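Local structure of enterocine A immunity protein (Enterococcus faecium, 2BL8) at residues A5-I16 with Y72-I83. The protein confers immunity to the antimicrobial activity of the pediocin-like bacteriocin enterocin A. Numbering follows the deposited sequence.
Sequences AKQIVHELYNDI and YQEELIRNLSEI
Asp15 and Gln73 form the one hydrogen bond between segments 5-16 and 72-83: Gln73 NE2 donates to Asp15 OD2 at 2.9 Å, with a bent N-H...O angle of 144°. The amide meets the carboxylate on its anti side, and the two planes stand almost perpendicular, 89° apart. Asp15 OD1 lies at the edge of the Tyr72 ring, 3.8 Å from Tyr72 CE2, while Leu76 CD1 packs over one face of that ring. Further along, the interface is aliphatic. Leu12 inserts its two methyls between neighbours, CD1 against the Gln73 side chain and CD2 at 3.9 Å from Ile77 CG1; Leu76 CD1 comes equally near to Leu12 CA. Ile8 CG1 lies beside the backbone N, which leaves CG2 anti to it and directs that methyl to 3.8 Å from Leu80 CB and 3.4 Å from the Leu76 carbonyl O. At the other end Ile83 CD1 reaches Ala5 N at 3.5 Å.

In the second shell, Gln73 OE1 accepts a hydrogen bond from Thr70 N, so the amide is gripped at both ends and its rotation is fixed. Ile77 and Leu80 also touch helix 48-64, and Ala5 and Ile16 touch helix 25-38. The segment axes approach to 9.6 Å and run antiparallel at 160°, pairing the first and last helices of an antiparallel four-helix bundle. A mostly apolar seam with a single polar clasp at one end, burying 669 Å² in all, suggests that hydrophobic burial contributes most of the hold, while the Asp15-Gln73 bond, made near the start of helix 71-84, would fix the relative position of the two helices there.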
ATOM      1  N   ALA A   5       3.973   7.741  -6.323  1.00 24.14           N
ATOM      2  CA  ALA A   5       3.273   7.306  -5.113  1.00 22.83           C
ATOM      3  C   ALA A   5       1.868   7.886  -4.960  1.00 22.16           C
ATOM      4  O   ALA A   5       0.911   7.146  -4.715  1.00 21.57           O
ATOM      5  CB  ALA A   5       4.107   7.636  -3.879  1.00 22.91           C
ATOM      6  N   LYS A   6       1.737   9.203  -5.092  1.00 20.54           N
ATOM      7  CA  LYS A   6       0.422   9.831  -4.965  1.00 20.89           C
ATOM      8  C   LYS A   6      -0.572   9.201  -5.932  1.00 18.25           C
ATOM      9  O   LYS A   6      -1.730   8.966  -5.585  1.00 18.22           O
ATOM     10  CB  LYS A   6       0.484  11.329  -5.270  1.00 22.86           C
ATOM     11  CG  LYS A   6       1.290  12.172  -4.310  1.00 27.83           C
ATOM     12  CD  LYS A   6       1.226  13.625  -4.757  1.00 30.78           C
ATOM     13  CE  LYS A   6       2.213  14.498  -4.010  1.00 34.84           C
ATOM     14  NZ  LYS A   6       2.182  15.907  -4.505  1.00 36.82           N
ATOM     15  N   GLN A   7      -0.117   8.945  -7.151  1.00 18.97           N
ATOM     16  CA  GLN A   7      -0.970   8.365  -8.175  1.00 19.42           C
ATOM     17  C   GLN A   7      -1.465   6.979  -7.789  1.00 17.31           C
ATOM     18  O   GLN A   7      -2.651   6.679  -7.917  1.00 16.82           O
ATOM     19  CB  GLN A   7      -0.222   8.291  -9.508  1.00 21.29           C
ATOM     20  CG  GLN A   7      -1.106   7.951 -10.696  1.00 26.33           C
ATOM     21  CD  GLN A   7      -0.334   7.921 -12.001  1.00 29.45           C
ATOM     22  OE1 GLN A   7       0.502   8.789 -12.259  1.00 32.68           O
ATOM     23  NE2 GLN A   7      -0.615   6.928 -12.837  1.00 32.33           N
ATOM     24  N   ILE A   8      -0.554   6.136  -7.317  1.00 17.46           N
ATOM     25  CA  ILE A   8      -0.935   4.786  -6.927  1.00 16.56           C
ATOM     26  C   ILE A   8      -1.896   4.791  -5.741  1.00 16.31           C
ATOM     27  O   ILE A   8      -2.886   4.064  -5.740  1.00 17.18           O
ATOM     28  CB  ILE A   8       0.300   3.939  -6.581  1.00 17.52           C
ATOM     29  CG1 ILE A   8       1.244   3.873  -7.789  1.00 17.24           C
ATOM     30  CG2 ILE A   8      -0.136   2.545  -6.165  1.00 18.74           C
ATOM     31  CD1 ILE A   8       0.630   3.275  -9.028  1.00 19.27           C
ATOM     32  N   VAL A   9      -1.617   5.623  -4.742  1.00 16.61           N
ATOM     33  CA  VAL A   9      -2.484   5.711  -3.570  1.00 16.34           C
ATOM     34  C   VAL A   9      -3.861   6.202  -3.991  1.00 16.24           C
ATOM     35  O   VAL A   9      -4.880   5.663  -3.559  1.00 16.42           O
ATOM     36  CB  VAL A   9      -1.907   6.679  -2.513  1.00 16.73           C
ATOM     37  CG1 VAL A   9      -2.937   6.948  -1.427  1.00 18.47           C
ATOM     38  CG2 VAL A   9      -0.653   6.082  -1.899  1.00 17.47           C
ATOM     39  N   HIS A  10      -3.883   7.232  -4.834  1.00 16.79           N
ATOM     40  CA  HIS A  10      -5.135   7.798  -5.322  1.00 18.47           C
ATOM     41  C   HIS A  10      -5.913   6.732  -6.087  1.00 18.29           C
ATOM     42  O   HIS A  10      -7.118   6.578  -5.895  1.00 18.52           O
ATOM     43  CB  HIS A  10      -4.844   8.998  -6.232  1.00 19.24           C
ATOM     44  CG  HIS A  10      -6.040   9.857  -6.508  1.00 20.59           C
ATOM     45  ND1 HIS A  10      -5.936  11.114  -7.067  1.00 22.80           N
ATOM     46  CD2 HIS A  10      -7.361   9.647  -6.303  1.00 23.34           C
ATOM     47  CE1 HIS A  10      -7.141  11.642  -7.190  1.00 23.55           C
ATOM     48  NE2 HIS A  10      -8.025  10.770  -6.733  1.00 25.31           N
ATOM     49  N   GLU A  11      -5.222   5.984  -6.941  1.00 17.18           N
ATOM     50  CA  GLU A  11      -5.874   4.939  -7.723  1.00 18.00           C
ATOM     51  C   GLU A  11      -6.397   3.795  -6.856  1.00 18.03           C
ATOM     52  O   GLU A  11      -7.485   3.274  -7.100  1.00 17.93           O
ATOM     53  CB  GLU A  11      -4.914   4.400  -8.786  1.00 18.14           C
ATOM     54  CG  GLU A  11      -4.503   5.445  -9.815  1.00 21.45           C
ATOM     55  CD  GLU A  11      -3.479   4.934 -10.813  1.00 23.35           C
ATOM     56  OE1 GLU A  11      -2.662   4.064 -10.444  1.00 25.41           O
ATOM     57  OE2 GLU A  11      -3.480   5.415 -11.965  1.00 24.00           O
ATOM     58  N   LEU A  12      -5.629   3.412  -5.844  1.00 17.95           N
ATOM     59  CA  LEU A  12      -6.044   2.330  -4.958  1.00 16.84           C
ATOM     60  C   LEU A  12      -7.265   2.785  -4.155  1.00 17.89           C
ATOM     61  O   LEU A  12      -8.223   2.029  -3.980  1.00 18.84           O
ATOM     62  CB  LEU A  12      -4.894   1.941  -4.019  1.00 17.40           C
ATOM     63  CG  LEU A  12      -5.096   0.741  -3.088  1.00 16.32           C
ATOM     64  CD1 LEU A  12      -5.400  -0.509  -3.905  1.00 16.75           C
ATOM     65  CD2 LEU A  12      -3.838   0.534  -2.254  1.00 17.44           C
ATOM     66  N   TYR A  13      -7.233   4.030  -3.690  1.00 17.87           N
ATOM     67  CA  TYR A  13      -8.338   4.584  -2.913  1.00 17.94           C
ATOM     68  C   TYR A  13      -9.620   4.574  -3.738  1.00 18.03           C
ATOM     69  O   TYR A  13     -10.656   4.083  -3.292  1.00 19.07           O
ATOM     70  CB  TYR A  13      -8.033   6.025  -2.493  1.00 18.21           C
ATOM     71  CG  TYR A  13      -9.134   6.652  -1.661  1.00 19.41           C
ATOM     72  CD1 TYR A  13      -9.027   6.732  -0.275  1.00 19.60           C
ATOM     73  CD2 TYR A  13     -10.306   7.119  -2.259  1.00 22.41           C
ATOM     74  CE1 TYR A  13     -10.059   7.260   0.501  1.00 22.27           C
ATOM     75  CE2 TYR A  13     -11.344   7.644  -1.494  1.00 21.93           C
ATOM     76  CZ  TYR A  13     -11.212   7.710  -0.113  1.00 21.54           C
ATOM     77  OH  TYR A  13     -12.236   8.227   0.651  1.00 26.44           O
ATOM     78  N   ASN A  14      -9.541   5.134  -4.942  1.00 18.79           N
ATOM     79  CA  ASN A  14     -10.698   5.212  -5.826  1.00 20.70           C
ATOM     80  C   ASN A  14     -11.251   3.854  -6.217  1.00 20.62           C
ATOM     81  O   ASN A  14     -12.466   3.669  -6.271  1.00 21.34           O
ATOM     82  CB  ASN A  14     -10.346   6.010  -7.085  1.00 21.92           C
ATOM     83  CG  ASN A  14     -10.365   7.506  -6.845  1.00 23.92           C
ATOM     84  OD1 ASN A  14     -10.365   7.963  -5.701  1.00 25.79           O
ATOM     85  ND2 ASN A  14     -10.375   8.279  -7.924  1.00 26.68           N
ATOM     86  N   ASP A  15     -10.371   2.895  -6.484  1.00 19.87           N
ATOM     87  CA  ASP A  15     -10.830   1.568  -6.876  1.00 18.76           C
ATOM     88  C   ASP A  15     -11.603   0.891  -5.746  1.00 19.05           C
ATOM     89  O   ASP A  15     -12.630   0.253  -5.976  1.00 21.61           O
ATOM     90  CB  ASP A  15      -9.651   0.683  -7.281  1.00 19.16           C
ATOM     91  CG  ASP A  15     -10.096  -0.550  -8.037  1.00 20.34           C
ATOM     92  OD1 ASP A  15     -10.526  -0.400  -9.198  1.00 22.23           O
ATOM     93  OD2 ASP A  15     -10.034  -1.662  -7.471  1.00 18.56           O
ATOM     94  N   ILE A  16     -11.100   1.033  -4.526  1.00 18.84           N
ATOM     95  CA  ILE A  16     -11.741   0.435  -3.360  1.00 18.08           C
ATOM     96  C   ILE A  16     -13.016   1.184  -2.982  1.00 20.14           C
ATOM     97  O   ILE A  16     -14.038   0.570  -2.658  1.00 20.37           O
ATOM     98  CB  ILE A  16     -10.781   0.435  -2.139  1.00 18.82           C
ATOM     99  CG1 ILE A  16      -9.643  -0.563  -2.371  1.00 18.72           C
ATOM    100  CG2 ILE A  16     -11.547   0.076  -0.865  1.00 17.39           C
ATOM    101  CD1 ILE A  16      -8.562  -0.526  -1.297  1.00 19.60           C
ATOM    102  N   TYR A  72      -6.054  -6.786  -9.335  1.00 15.44           N
ATOM    103  CA  TYR A  72      -5.602  -5.459  -9.734  1.00 14.82           C
ATOM    104  C   TYR A  72      -5.152  -4.627  -8.532  1.00 15.06           C
ATOM    105  O   TYR A  72      -4.125  -3.950  -8.589  1.00 13.71           O
ATOM    106  CB  TYR A  72      -6.725  -4.743 -10.490  1.00 15.07           C
ATOM    107  CG  TYR A  72      -6.449  -3.287 -10.793  1.00 15.23           C
ATOM    108  CD1 TYR A  72      -5.301  -2.900 -11.487  1.00 17.30           C
ATOM    109  CD2 TYR A  72      -7.337  -2.295 -10.381  1.00 17.75           C
ATOM    110  CE1 TYR A  72      -5.044  -1.556 -11.758  1.00 17.60           C
ATOM    111  CE2 TYR A  72      -7.090  -0.953 -10.649  1.00 18.69           C
ATOM    112  CZ  TYR A  72      -5.947  -0.591 -11.333  1.00 18.62           C
ATOM    113  OH  TYR A  72      -5.707   0.738 -11.585  1.00 22.54           O
ATOM    114  N   GLN A  73      -5.922  -4.676  -7.448  1.00 14.44           N
ATOM    115  CA  GLN A  73      -5.568  -3.936  -6.239  1.00 14.52           C
ATOM    116  C   GLN A  73      -4.240  -4.454  -5.680  1.00 14.81           C
ATOM    117  O   GLN A  73      -3.415  -3.671  -5.208  1.00 14.64           O
ATOM    118  CB  GLN A  73      -6.684  -4.061  -5.195  1.00 15.94           C
ATOM    119  CG  GLN A  73      -7.954  -3.315  -5.588  1.00 15.69           C
ATOM    120  CD  GLN A  73      -9.133  -3.621  -4.684  1.00 15.86           C
ATOM    121  OE1 GLN A  73      -9.088  -4.547  -3.876  1.00 17.05           O
ATOM    122  NE2 GLN A  73     -10.203  -2.846  -4.827  1.00 19.11           N
ATOM    123  N   GLU A  74      -4.034  -5.770  -5.746  1.00 15.00           N
ATOM    124  CA  GLU A  74      -2.798  -6.391  -5.270  1.00 15.43           C
ATOM    125  C   GLU A  74      -1.628  -5.882  -6.090  1.00 15.17           C
ATOM    126  O   GLU A  74      -0.532  -5.658  -5.565  1.00 16.30           O
ATOM    127  CB  GLU A  74      -2.876  -7.915  -5.392  1.00 15.76           C
ATOM    128  CG  GLU A  74      -3.792  -8.579  -4.384  1.00 19.71           C
ATOM    129  CD  GLU A  74      -4.004 -10.060  -4.663  1.00 24.15           C
ATOM    130  OE1 GLU A  74      -3.364 -10.601  -5.592  1.00 24.35           O
ATOM    131  OE2 GLU A  74      -4.816 -10.682  -3.947  1.00 25.39           O
ATOM    132  N   GLU A  75      -1.869  -5.708  -7.385  1.00 14.71           N
ATOM    133  CA  GLU A  75      -0.858  -5.207  -8.299  1.00 14.46           C
ATOM    134  C   GLU A  75      -0.511  -3.755  -7.976  1.00 13.19           C
ATOM    135  O   GLU A  75       0.656  -3.364  -8.034  1.00 13.68           O
ATOM    136  CB  GLU A  75      -1.351  -5.371  -9.740  1.00 13.31           C
ATOM    137  CG  GLU A  75      -1.310  -6.837 -10.175  1.00 14.57           C
ATOM    138  CD  GLU A  75      -2.298  -7.188 -11.265  1.00 16.66           C
ATOM    139  OE1 GLU A  75      -2.841  -6.273 -11.919  1.00 16.76           O
ATOM    140  OE2 GLU A  75      -2.525  -8.401 -11.472  1.00 17.98           O
ATOM    141  N   LEU A  76      -1.514  -2.959  -7.622  1.00 12.81           N
ATOM    142  CA  LEU A  76      -1.256  -1.574  -7.255  1.00 11.23           C
ATOM    143  C   LEU A  76      -0.425  -1.538  -5.969  1.00 12.65           C
ATOM    144  O   LEU A  76       0.511  -0.751  -5.855  1.00 12.77           O
ATOM    145  CB  LEU A  76      -2.563  -0.811  -7.041  1.00 12.26           C
ATOM    146  CG  LEU A  76      -3.377  -0.538  -8.306  1.00 12.59           C
ATOM    147  CD1 LEU A  76      -4.692   0.136  -7.926  1.00 13.68           C
ATOM    148  CD2 LEU A  76      -2.569   0.333  -9.260  1.00 15.99           C
ATOM    149  N   ILE A  77      -0.758  -2.390  -5.005  1.00 12.31           N
ATOM    150  CA  ILE A  77      -0.004  -2.402  -3.753  1.00 13.48           C
ATOM    151  C   ILE A  77       1.448  -2.792  -4.032  1.00 13.51           C
ATOM    152  O   ILE A  77       2.372  -2.237  -3.442  1.00 13.50           O
ATOM    153  CB  ILE A  77      -0.639  -3.364  -2.721  1.00 13.46           C
ATOM    154  CG1 ILE A  77      -2.050  -2.876  -2.364  1.00 14.10           C
ATOM    155  CG2 ILE A  77       0.209  -3.403  -1.455  1.00 14.35           C
ATOM    156  CD1 ILE A  77      -2.847  -3.852  -1.507  1.00 15.03           C
ATOM    157  N   ARG A  78       1.642  -3.736  -4.947  1.00 14.33           N
ATOM    158  CA  ARG A  78       2.987  -4.177  -5.320  1.00 16.48           C
ATOM    159  C   ARG A  78       3.779  -3.018  -5.922  1.00 15.34           C
ATOM    160  O   ARG A  78       4.943  -2.799  -5.579  1.00 14.17           O
ATOM    161  CB  ARG A  78       2.894  -5.313  -6.343  1.00 17.55           C
ATOM    162  CG  ARG A  78       4.228  -5.807  -6.874  1.00 23.40           C
ATOM    163  CD  ARG A  78       4.017  -6.860  -7.955  1.00 27.53           C
ATOM    164  NE  ARG A  78       3.441  -6.286  -9.168  1.00 32.84           N
ATOM    165  CZ  ARG A  78       2.875  -6.996 -10.140  1.00 34.44           C
ATOM    166  NH1 ARG A  78       2.800  -8.318 -10.043  1.00 35.82           N
ATOM    167  NH2 ARG A  78       2.386  -6.388 -11.212  1.00 34.70           N
ATOM    168  N   ASN A  79       3.141  -2.276  -6.822  1.00 16.37           N
ATOM    169  CA  ASN A  79       3.790  -1.146  -7.469  1.00 16.63           C
ATOM    170  C   ASN A  79       4.135  -0.050  -6.465  1.00 16.30           C
ATOM    171  O   ASN A  79       5.188   0.585  -6.575  1.00 15.96           O
ATOM    172  CB  ASN A  79       2.897  -0.601  -8.590  1.00 19.90           C
ATOM    173  CG  ASN A  79       2.771  -1.572  -9.755  1.00 24.31           C
ATOM    174  OD1 ASN A  79       2.020  -1.335 -10.701  1.00 28.42           O
ATOM    175  ND2 ASN A  79       3.519  -2.671  -9.692  1.00 27.02           N
ATOM    176  N   LEU A  80       3.268   0.161  -5.477  1.00 15.05           N
ATOM    177  CA  LEU A  80       3.526   1.179  -4.462  1.00 16.55           C
ATOM    178  C   LEU A  80       4.802   0.843  -3.690  1.00 16.04           C
ATOM    179  O   LEU A  80       5.656   1.701  -3.471  1.00 14.47           O
ATOM    180  CB  LEU A  80       2.338   1.296  -3.500  1.00 18.00           C
ATOM    181  CG  LEU A  80       2.427   2.447  -2.492  1.00 19.66           C
ATOM    182  CD1 LEU A  80       2.520   3.778  -3.224  1.00 21.98           C
ATOM    183  CD2 LEU A  80       1.211   2.423  -1.580  1.00 24.23           C
ATOM    184  N   SER A  81       4.943  -0.413  -3.284  1.00 15.89           N
ATOM    185  CA  SER A  81       6.137  -0.803  -2.560  1.00 15.93           C
ATOM    186  C   SER A  81       7.376  -0.662  -3.442  1.00 15.84           C
ATOM    187  O   SER A  81       8.450  -0.297  -2.958  1.00 15.98           O
ATOM    188  CB  SER A  81       6.023  -2.241  -2.073  1.00 18.00           C
ATOM    189  OG  SER A  81       7.155  -2.568  -1.295  1.00 18.91           O
ATOM    190  N   GLU A  82       7.233  -0.957  -4.732  1.00 14.13           N
ATOM    191  CA  GLU A  82       8.368  -0.844  -5.649  1.00 15.93           C
ATOM    192  C   GLU A  82       8.875   0.595  -5.678  1.00 15.39           C
ATOM    193  O   GLU A  82      10.086   0.838  -5.745  1.00 15.41           O
ATOM    194  CB  GLU A  82       7.968  -1.294  -7.055  1.00 18.31           C
ATOM    195  CG  GLU A  82       7.578  -2.760  -7.134  1.00 27.28           C
ATOM    196  CD  GLU A  82       7.234  -3.205  -8.543  1.00 30.67           C
ATOM    197  OE1 GLU A  82       6.388  -2.550  -9.186  1.00 35.33           O
ATOM    198  OE2 GLU A  82       7.805  -4.214  -9.004  1.00 35.54           O
ATOM    199  N   ILE A  83       7.951   1.548  -5.623  1.00 14.06           N
ATOM    200  CA  ILE A  83       8.326   2.958  -5.614  1.00 15.93           C
ATOM    201  C   ILE A  83       9.084   3.270  -4.332  1.00 16.78           C
ATOM    202  O   ILE A  83      10.079   3.996  -4.349  1.00 17.69           O
ATOM    203  CB  ILE A  83       7.080   3.865  -5.698  1.00 17.30           C
ATOM    204  CG1 ILE A  83       6.446   3.732  -7.082  1.00 17.47           C
ATOM    205  CG2 ILE A  83       7.460   5.315  -5.400  1.00 18.95           C
ATOM    206  CD1 ILE A  83       5.173   4.534  -7.255  1.00 21.87           C
TER